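Local coordinates for hypothetical conserved protein TTC0263 (Thermus thermophilus, PDB 2PL2) that is of unknown function but belongs to the tetratricopeptide repeat proteins, all-helical scaffolds whose stacked antiparallel helices often serve in binding other proteins, at residues 82-87 and 98-103; 102-107 and 122-127; 172-177 and 189-194. One frame throughout, in Å; residues are numbered along the deposited sequence.

Contact 1: 82-87 and 98-103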
loop_
_atom_site.group_PDB
_atom_site.type_symbol
_atom_site.label_atom_id
_atom_site.label_comp_id
_atom_site.label_asym_id
_atom_site.label_seq_id
_atom_site.Cartn_x
_atom_site.Cartn_y
_atom_site.Cartn_z
ATOM N N ALA A 82 -3.307 -3.396 12.561
ATOM C CA ALA A 82 -3.348 -4.747 12.040
ATOM C C ALA A 82 -4.787 -5.239 11.913
ATOM O O ALA A 82 -5.134 -5.887 10.922
ATOM C CB ALA A 82 -2.544 -5.671 12.938
ATOM N N TYR A 83 -5.627 -4.926 12.898
ATOM C CA TYR A 83 -7.026 -5.353 12.839
ATOM C C TYR A 83 -7.787 -4.646 11.720
ATOM O O TYR A 83 -8.695 -5.225 11.113
ATOM C CB TYR A 83 -7.743 -5.108 14.172
ATOM C CG TYR A 83 -7.382 -6.117 15.233
ATOM C CD1 TYR A 83 -7.589 -7.485 15.021
ATOM C CD2 TYR A 83 -6.792 -5.716 16.431
ATOM C CE1 TYR A 83 -7.204 -8.421 15.968
ATOM C CE2 TYR A 83 -6.405 -6.645 17.383
ATOM C CZ TYR A 83 -6.614 -7.995 17.149
ATOM O OH TYR A 83 -6.213 -8.918 18.085
ATOM N N VAL A 84 -7.430 -3.391 11.460
ATOM C CA VAL A 84 -8.072 -2.625 10.394
ATOM C C VAL A 84 -7.722 -3.232 9.032
ATOM O O VAL A 84 -8.579 -3.354 8.163
ATOM C CB VAL A 84 -7.634 -1.132 10.415
ATOM C CG1 VAL A 84 -8.145 -0.427 9.173
ATOM C CG2 VAL A 84 -8.167 -0.442 11.674
ATOM N N ALA A 85 -6.464 -3.610 8.849
ATOM C CA ALA A 85 -6.048 -4.199 7.590
ATOM C C ALA A 85 -6.894 -5.442 7.366
ATOM O O ALA A 85 -7.431 -5.654 6.279
ATOM C CB ALA A 85 -4.563 -4.562 7.641
ATOM N N LEU A 86 -7.011 -6.254 8.413
ATOM C CA LEU A 86 -7.802 -7.482 8.380
ATOM C C LEU A 86 -9.274 -7.177 8.089
ATOM O O LEU A 86 -9.991 -8.021 7.553
ATOM C CB LEU A 86 -7.695 -8.205 9.719
ATOM C CG LEU A 86 -6.364 -8.849 10.102
ATOM C CD1 LEU A 86 -6.351 -9.170 11.594
ATOM C CD2 LEU A 86 -6.167 -10.104 9.276
ATOM N N TYR A 87 -9.722 -5.978 8.459
ATOM C CA TYR A 87 -11.105 -5.559 8.225
ATOM C C TYR A 87 -11.370 -5.248 6.759
ATOM O O TYR A 87 -12.444 -5.548 6.243
ATOM C CB TYR A 87 -11.449 -4.312 9.038
ATOM C CG TYR A 87 -12.608 -3.538 8.435
ATOM C CD1 TYR A 87 -13.906 -4.038 8.496
ATOM C CD2 TYR A 87 -12.391 -2.343 7.735
ATOM C CE1 TYR A 87 -14.962 -3.370 7.880
ATOM C CE2 TYR A 87 -13.434 -1.671 7.116
ATOM C CZ TYR A 87 -14.719 -2.192 7.188
ATOM O OH TYR A 87 -15.773 -1.549 6.574
ATOM N N GLY A 98 -16.079 -7.511 13.574
ATOM C CA GLY A 98 -15.391 -8.046 14.735
ATOM C C GLY A 98 -14.001 -7.463 14.874
ATOM O O GLY A 98 -13.644 -6.929 15.927
ATOM N N TYR A 99 -13.218 -7.566 13.802
ATOM C CA TYR A 99 -11.854 -7.042 13.776
ATOM C C TYR A 99 -11.810 -5.551 14.166
ATOM O O TYR A 99 -10.933 -5.116 14.908
ATOM C CB TYR A 99 -11.258 -7.208 12.377
ATOM C CG TYR A 99 -11.043 -8.639 11.913
ATOM C CD1 TYR A 99 -10.135 -9.481 12.556
ATOM C CD2 TYR A 99 -11.709 -9.132 10.790
ATOM C CE1 TYR A 99 -9.899 -10.779 12.089
ATOM C CE2 TYR A 99 -11.481 -10.417 10.319
ATOM C CZ TYR A 99 -10.577 -11.237 10.973
ATOM O OH TYR A 99 -10.382 -12.521 10.523
ATOM N N LEU A 100 -12.763 -4.780 13.652
ATOM C CA LEU A 100 -12.852 -3.351 13.920
ATOM C C LEU A 100 -13.175 -3.155 15.384
ATOM O O LEU A 100 -12.674 -2.233 16.035
ATOM C CB LEU A 100 -13.959 -2.732 13.059
ATOM C CG LEU A 100 -13.638 -1.722 11.947
ATOM C CD1 LEU A 100 -12.323 -2.048 11.260
ATOM C CD2 LEU A 100 -14.805 -1.726 10.948
ATOM N N GLU A 101 -14.032 -4.033 15.891
ATOM C CA GLU A 101 -14.448 -4.004 17.290
ATOM C C GLU A 101 -13.217 -4.233 18.165
ATOM O O GLU A 101 -13.063 -3.591 19.211
ATOM C CB GLU A 101 -15.476 -5.102 17.541
ATOM C CG GLU A 101 -16.492 -4.786 18.614
ATOM C CD GLU A 101 -17.582 -3.861 18.120
ATOM O OE1 GLU A 101 -18.107 -4.110 17.004
ATOM O OE2 GLU A 101 -17.921 -2.898 18.850
ATOM N N GLN A 102 -12.340 -5.140 17.723
ATOM C CA GLN A 102 -11.107 -5.445 18.455
ATOM C C GLN A 102 -10.170 -4.252 18.436
ATOM O O GLN A 102 -9.471 -3.980 19.420
ATOM C CB GLN A 102 -10.381 -6.655 17.845
ATOM C CG GLN A 102 -11.168 -7.952 17.899
ATOM C CD GLN A 102 -10.307 -9.168 17.579
ATOM O OE1 GLN A 102 -9.448 -9.560 18.373
ATOM N NE2 GLN A 102 -10.526 -9.761 16.413
ATOM N N ALA A 103 -10.149 -3.555 17.300
ATOM C CA ALA A 103 -9.307 -2.375 17.130
ATOM C C ALA A 103 -9.769 -1.276 18.077
ATOM O O ALA A 103 -8.947 -0.572 18.655
ATOM C CB ALA A 103 -9.347 -1.891 15.674
#
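Y83 and Y99 meet where two successive helices of this tetratricopeptide repeat protein, 73-88 and 93-113, pack as an antiparallel pair. The short axes approach to 8.1 Å at 164°, close enough for the side chain of one helix to touch the backbone of the other: Y83 CB lies 3.3 Å from Y99 O. A103 CB rests 3.9 Å from the same Y83 CB. The two tyrosine rings do not stack; Y83 CD1 sits at the edge of the Y99 ring, near its plane. One face of Y99 is taken by L86, whose CB stands 4.0 Å from the ring centroid in a CH-pi contact, with L86 CD1 beside Y99 CD1 and CE1. The hydroxyl of Y99 points beyond the pair and is hydrogen-bonded to R95 NE, one turn back on its own helix.

A second tight patch joins Y87 and L100. With CG anti to the backbone N (chi1 157°), the Y87 ring turns one face to L100, and the two side chains cross at a slant. L100 CD2 covers that face, 3.5 Å from the Y87 ring centroid. The CB of V84 points away from helix 93-113, yet its CG2 still grazes A103 CB and L100 CD1; like Y87 and L100, V84 packs on L130 of helix 118-130.

The Q102 side is the one partly exposed to solvent, though its CB is still centred over the Y83 ring, 3.8 Å from the centroid, a further CH-pi contact. Beyond CG the chain is extended and crosses the ring, with the amide plane tilted 41° from it, and this leaves Q102 OE1 3.3 Å from Y83 OH.

Contact 2: 102-107 and 122-127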
loop_
_atom_site.group_PDB
_atom_site.type_symbol
_atom_site.label_atom_id
_atom_site.label_comp_id
_atom_site.label_asym_id
_atom_site.label_seq_id
_atom_site.Cartn_x
_atom_site.Cartn_y
_atom_site.Cartn_z
ATOM N N GLN A 102 -12.340 -5.140 17.723
ATOM C CA GLN A 102 -11.107 -5.445 18.455
ATOM C C GLN A 102 -10.170 -4.252 18.436
ATOM O O GLN A 102 -9.471 -3.980 19.420
ATOM C CB GLN A 102 -10.381 -6.655 17.845
ATOM C CG GLN A 102 -11.168 -7.952 17.899
ATOM C CD GLN A 102 -10.307 -9.168 17.579
ATOM O OE1 GLN A 102 -9.448 -9.560 18.373
ATOM N NE2 GLN A 102 -10.526 -9.761 16.413
ATOM N N ALA A 103 -10.149 -3.555 17.300
ATOM C CA ALA A 103 -9.307 -2.375 17.130
ATOM C C ALA A 103 -9.769 -1.276 18.077
ATOM O O ALA A 103 -8.947 -0.572 18.655
ATOM C CB ALA A 103 -9.347 -1.891 15.674
ATOM N N LEU A 104 -11.081 -1.137 18.243
ATOM C CA LEU A 104 -11.634 -0.133 19.148
ATOM C C LEU A 104 -11.276 -0.488 20.575
ATOM O O LEU A 104 -10.959 0.382 21.391
ATOM C CB LEU A 104 -13.154 -0.082 19.057
ATOM C CG LEU A 104 -13.829 0.801 18.013
ATOM C CD1 LEU A 104 -15.318 0.859 18.329
ATOM C CD2 LEU A 104 -13.236 2.204 18.045
ATOM N N SER A 105 -11.344 -1.777 20.875
ATOM C CA SER A 105 -11.051 -2.260 22.209
ATOM C C SER A 105 -9.604 -2.019 22.590
ATOM O O SER A 105 -9.311 -1.517 23.672
ATOM C CB SER A 105 -11.376 -3.755 22.298
ATOM O OG SER A 105 -11.249 -4.226 23.626
ATOM N N VAL A 106 -8.696 -2.373 21.696
ATOM C CA VAL A 106 -7.273 -2.207 21.962
ATOM C C VAL A 106 -6.887 -0.730 22.058
ATOM O O VAL A 106 -6.029 -0.342 22.851
ATOM C CB VAL A 106 -6.442 -2.910 20.860
ATOM C CG1 VAL A 106 -4.978 -2.699 21.104
ATOM C CG2 VAL A 106 -6.759 -4.414 20.843
ATOM N N LEU A 107 -7.522 0.096 21.235
ATOM C CA LEU A 107 -7.251 1.525 21.251
ATOM C C LEU A 107 -7.715 2.063 22.590
ATOM O O LEU A 107 -7.033 2.877 23.206
ATOM C CB LEU A 107 -7.987 2.224 20.098
ATOM C CG LEU A 107 -7.370 2.017 18.711
ATOM C CD1 LEU A 107 -8.300 2.562 17.644
ATOM C CD2 LEU A 107 -6.029 2.728 18.646
ATOM N N LEU A 122 -6.609 9.619 16.661
ATOM C CA LEU A 122 -6.656 9.632 15.211
ATOM C C LEU A 122 -7.124 8.264 14.743
ATOM O O LEU A 122 -8.066 8.151 13.943
ATOM C CB LEU A 122 -5.270 9.937 14.629
ATOM C CG LEU A 122 -5.183 9.735 13.103
ATOM C CD1 LEU A 122 -6.298 10.540 12.419
ATOM C CD2 LEU A 122 -3.802 10.115 12.576
ATOM N N GLN A 123 -6.463 7.223 15.253
ATOM C CA GLN A 123 -6.811 5.851 14.905
ATOM C C GLN A 123 -8.230 5.531 15.348
ATOM O O GLN A 123 -8.982 4.881 14.626
ATOM C CB GLN A 123 -5.849 4.865 15.568
ATOM C CG GLN A 123 -4.795 4.290 14.636
ATOM C CD GLN A 123 -5.398 3.608 13.420
ATOM O OE1 GLN A 123 -6.288 2.769 13.548
ATOM N NE2 GLN A 123 -4.911 3.962 12.234
ATOM N N ARG A 124 -8.597 5.981 16.539
ATOM C CA ARG A 124 -9.930 5.709 17.036
ATOM C C ARG A 124 -10.959 6.300 16.085
ATOM O O ARG A 124 -11.980 5.671 15.807
ATOM C CB ARG A 124 -10.105 6.284 18.446
ATOM C CG ARG A 124 -11.324 5.744 19.186
ATOM C CD ARG A 124 -11.385 6.260 20.625
ATOM N NE ARG A 124 -11.584 7.710 20.692
ATOM C CZ ARG A 124 -11.562 8.409 21.822
ATOM N NH1 ARG A 124 -11.349 7.784 22.974
ATOM N NH2 ARG A 124 -11.745 9.722 21.805
ATOM N N GLY A 125 -10.690 7.501 15.576
ATOM C CA GLY A 125 -11.619 8.135 14.652
ATOM C C GLY A 125 -11.706 7.390 13.332
ATOM O O GLY A 125 -12.784 7.202 12.773
ATOM N N LEU A 126 -10.555 6.951 12.836
ATOM C CA LEU A 126 -10.489 6.208 11.587
ATOM C C LEU A 126 -11.242 4.890 11.736
ATOM O O LEU A 126 -11.814 4.379 10.771
ATOM C CB LEU A 126 -9.029 5.939 11.221
ATOM C CG LEU A 126 -8.718 5.420 9.811
ATOM C CD1 LEU A 126 -7.198 5.354 9.622
ATOM C CD2 LEU A 126 -9.345 4.047 9.600
ATOM N N VAL A 127 -11.246 4.346 12.951
ATOM C CA VAL A 127 -11.932 3.089 13.226
ATOM C C VAL A 127 -13.441 3.287 13.317
ATOM O O VAL A 127 -14.212 2.472 12.801
ATOM C CB VAL A 127 -11.403 2.437 14.530
ATOM C CG1 VAL A 127 -12.242 1.202 14.880
ATOM C CG2 VAL A 127 -9.938 2.046 14.354
#
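L104 and L107 meet V127 in the apolar part of this contact between helices 93-113 and 118-130. V127 divides its methyls between two partners. CG1, anti to the backbone N (chi1 174°), reaches L104 and lies 3.5 Å from L104 CD2, the two side chains sliding past each other in opposite directions. V127 CG2, beside the backbone N, turns to L107 CD1 at 3.7 Å and, more distantly, to the methyl of A103.

A second group of contacts sets leucine methyls against the backbone and the aliphatic parts of polar residues. L107 straddles the turn of the facing helix: CD1 lies 3.6 Å from R124 CA, while CD2 meets Q123 CB at 3.8 Å, the L107 and Q123 side chains crossing at about a right angle. L104 CD2 also touches R124 CG, 4.2 Å away.

Polar bonding between 102-107 and 122-127 is absent. The R124 chain bends at chi3 (65°) and carries its charged end away, where NH1 forms a salt bridge with E111, farther along helix 93-113, so the charge still ties the same two helices together. Axes 9.8 Å apart, running antiparallel at 159° and joined by small and branched aliphatic side chains, are characteristic of neighbouring helices in a tetratricopeptide repeat array.

Contact 3: 172-177 and 189-194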
loop_
_atom_site.group_PDB
_atom_site.type_symbol
_atom_site.label_atom_id
_atom_site.label_comp_id
_atom_site.label_asym_id
_atom_site.label_seq_id
_atom_site.Cartn_x
_atom_site.Cartn_y
_atom_site.Cartn_z
ATOM N N ALA A 172 -12.390 22.798 3.119
ATOM C CA ALA A 172 -11.843 23.751 4.085
ATOM C C ALA A 172 -10.705 23.157 4.896
ATOM O O ALA A 172 -9.731 23.848 5.213
ATOM C CB ALA A 172 -12.945 24.253 5.023
ATOM N N GLN A 173 -10.821 21.878 5.237
ATOM C CA GLN A 173 -9.774 21.211 6.012
ATOM C C GLN A 173 -8.513 20.966 5.178
ATOM O O GLN A 173 -7.388 20.993 5.711
ATOM C CB GLN A 173 -10.295 19.892 6.596
ATOM C CG GLN A 173 -11.295 20.080 7.752
ATOM C CD GLN A 173 -10.629 20.632 8.988
ATOM O OE1 GLN A 173 -9.405 20.649 9.092
ATOM N NE2 GLN A 173 -11.428 21.079 9.940
ATOM N N TYR A 174 -8.685 20.736 3.874
ATOM C CA TYR A 174 -7.519 20.528 3.009
ATOM C C TYR A 174 -6.790 21.861 2.851
ATOM O O TYR A 174 -5.554 21.928 2.930
ATOM C CB TYR A 174 -7.939 19.991 1.625
ATOM C CG TYR A 174 -8.280 18.507 1.593
ATOM C CD1 TYR A 174 -7.368 17.557 2.032
ATOM C CD2 TYR A 174 -9.480 18.057 1.062
ATOM C CE1 TYR A 174 -7.638 16.207 1.947
ATOM C CE2 TYR A 174 -9.768 16.704 0.966
ATOM C CZ TYR A 174 -8.835 15.778 1.410
ATOM O OH TYR A 174 -9.090 14.422 1.331
ATOM N N ALA A 175 -7.566 22.926 2.629
ATOM C CA ALA A 175 -7.007 24.278 2.461
ATOM C C ALA A 175 -6.152 24.635 3.681
ATOM O O ALA A 175 -5.079 25.233 3.552
ATOM C CB ALA A 175 -8.131 25.292 2.284
ATOM N N LYS A 176 -6.622 24.257 4.867
ATOM C CA LYS A 176 -5.867 24.523 6.088
ATOM C C LYS A 176 -4.622 23.638 6.130
ATOM O O LYS A 176 -3.507 24.116 6.358
ATOM C CB LYS A 176 -6.722 24.243 7.324
ATOM C CG LYS A 176 -6.016 24.615 8.621
ATOM C CD LYS A 176 -5.662 26.104 8.632
ATOM C CE LYS A 176 -4.604 26.436 9.670
ATOM N NZ LYS A 176 -5.082 26.220 11.068
ATOM N N ALA A 177 -4.822 22.339 5.917
ATOM C CA ALA A 177 -3.719 21.383 5.911
ATOM C C ALA A 177 -2.644 21.860 4.949
ATOM O O ALA A 177 -1.456 21.793 5.256
ATOM C CB ALA A 177 -4.223 19.989 5.509
ATOM N N VAL A 189 -3.021 16.649 -4.363
ATOM C CA VAL A 189 -3.820 15.692 -5.117
ATOM C C VAL A 189 -5.170 15.405 -4.455
ATOM O O VAL A 189 -6.179 15.293 -5.139
ATOM C CB VAL A 189 -3.064 14.339 -5.299
ATOM C CG1 VAL A 189 -3.959 13.332 -6.078
ATOM C CG2 VAL A 189 -1.757 14.562 -6.052
ATOM N N ARG A 190 -5.203 15.272 -3.132
ATOM C CA ARG A 190 -6.468 14.985 -2.461
ATOM C C ARG A 190 -7.378 16.185 -2.583
ATOM O O ARG A 190 -8.575 16.044 -2.812
ATOM C CB ARG A 190 -6.240 14.659 -0.982
ATOM C CG ARG A 190 -5.619 13.289 -0.729
ATOM C CD ARG A 190 -4.864 13.299 0.582
ATOM N NE ARG A 190 -4.172 12.043 0.842
ATOM C CZ ARG A 190 -4.746 10.965 1.373
ATOM N NH1 ARG A 190 -6.036 10.987 1.707
ATOM N NH2 ARG A 190 -4.027 9.861 1.571
ATOM N N TYR A 191 -6.801 17.373 -2.428
ATOM C CA TYR A 191 -7.559 18.618 -2.528
ATOM C C TYR A 191 -8.142 18.708 -3.931
ATOM O O TYR A 191 -9.345 18.927 -4.107
ATOM C CB TYR A 191 -6.627 19.793 -2.258
ATOM C CG TYR A 191 -7.307 21.125 -2.180
ATOM C CD1 TYR A 191 -8.579 21.253 -1.625
ATOM C CD2 TYR A 191 -6.641 22.282 -2.586
ATOM C CE1 TYR A 191 -9.163 22.502 -1.469
ATOM C CE2 TYR A 191 -7.213 23.524 -2.434
ATOM C CZ TYR A 191 -8.471 23.631 -1.873
ATOM O OH TYR A 191 -9.021 24.873 -1.695
ATOM N N ALA A 192 -7.279 18.507 -4.927
ATOM C CA ALA A 192 -7.694 18.543 -6.335
ATOM C C ALA A 192 -8.799 17.529 -6.582
ATOM O O ALA A 192 -9.895 17.869 -7.033
ATOM C CB ALA A 192 -6.501 18.247 -7.255
ATOM N N SER A 193 -8.515 16.274 -6.269
ATOM C CA SER A 193 -9.500 15.229 -6.473
ATOM C C SER A 193 -10.808 15.547 -5.754
ATOM O O SER A 193 -11.892 15.216 -6.241
ATOM C CB SER A 193 -8.947 13.889 -5.995
ATOM O OG SER A 193 -9.824 12.853 -6.370
ATOM N N ALA A 194 -10.708 16.198 -4.599
ATOM C CA ALA A 194 -11.901 16.561 -3.848
ATOM C C ALA A 194 -12.623 17.681 -4.584
ATOM O O ALA A 194 -13.843 17.649 -4.696
ATOM C CB ALA A 194 -11.535 16.996 -2.428
#
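Y174 lies against one turn of the facing helix, touching R190, Y191 and A194. Its CB lies 3.5 Å from Y191 CD1, oblique to that ring. Y174 CG and CD2 pass by the Y191 backbone, CG lying 4.2 Å from Y191 CA, and the backbone from R190 C to Y191 N runs over one face of the Y174 ring. The two long sides of the ring then part company: Y174 CE2 reaches A194 CB at 3.8 Å, whereas CE1 rests 3.6 Å from R190 CB. At the tip, Y174 OH remains 3.7 Å from R190 CB. The R190 chain crosses the tyrosine at about a right angle and, extended from CG to NE, leads its guanidinium away: NE makes a weak, long ion pair with D186, and NH1 lies close to R20 of the second subunit.

The CG of Y191 is anti to the backbone N (chi1 -174°), which sends the ring across the facing helix until Y191 OH comes 4.1 Å from A175 CB. No hydrogen bond links 172-177 to 189-194, and the packing is that of antiparallel helices in a tetratricopeptide repeat, with axes 9.8 Å apart at 155°.

Helix 185-195 is the last of the modelled chain. Y174 also packs on A158 and E159 of helix 151-164 and on R20 of the second subunit, while Y191 reaches L171 and L178 of helix 167-180.

Contacts 1 and 2 share helix 93-113, and Q102 and A103 belong to both; their centres are only 9 Å apart. They touch directly as well: V84 CG2 lies 4.1 Å from V127 CG2, and Y83 CE2 the same distance from V106 CG2, so helices 73-88, 93-113 and 118-130 pack on one another. Contact 3 follows later in the chain and stands apart, its centre 28 Å from that of contact 1 and 24 Å from that of contact 2, with nearest atoms still about 10 Å from contact 2. All three join successive antiparallel helices, but only contact 3 is touched by the second subunit.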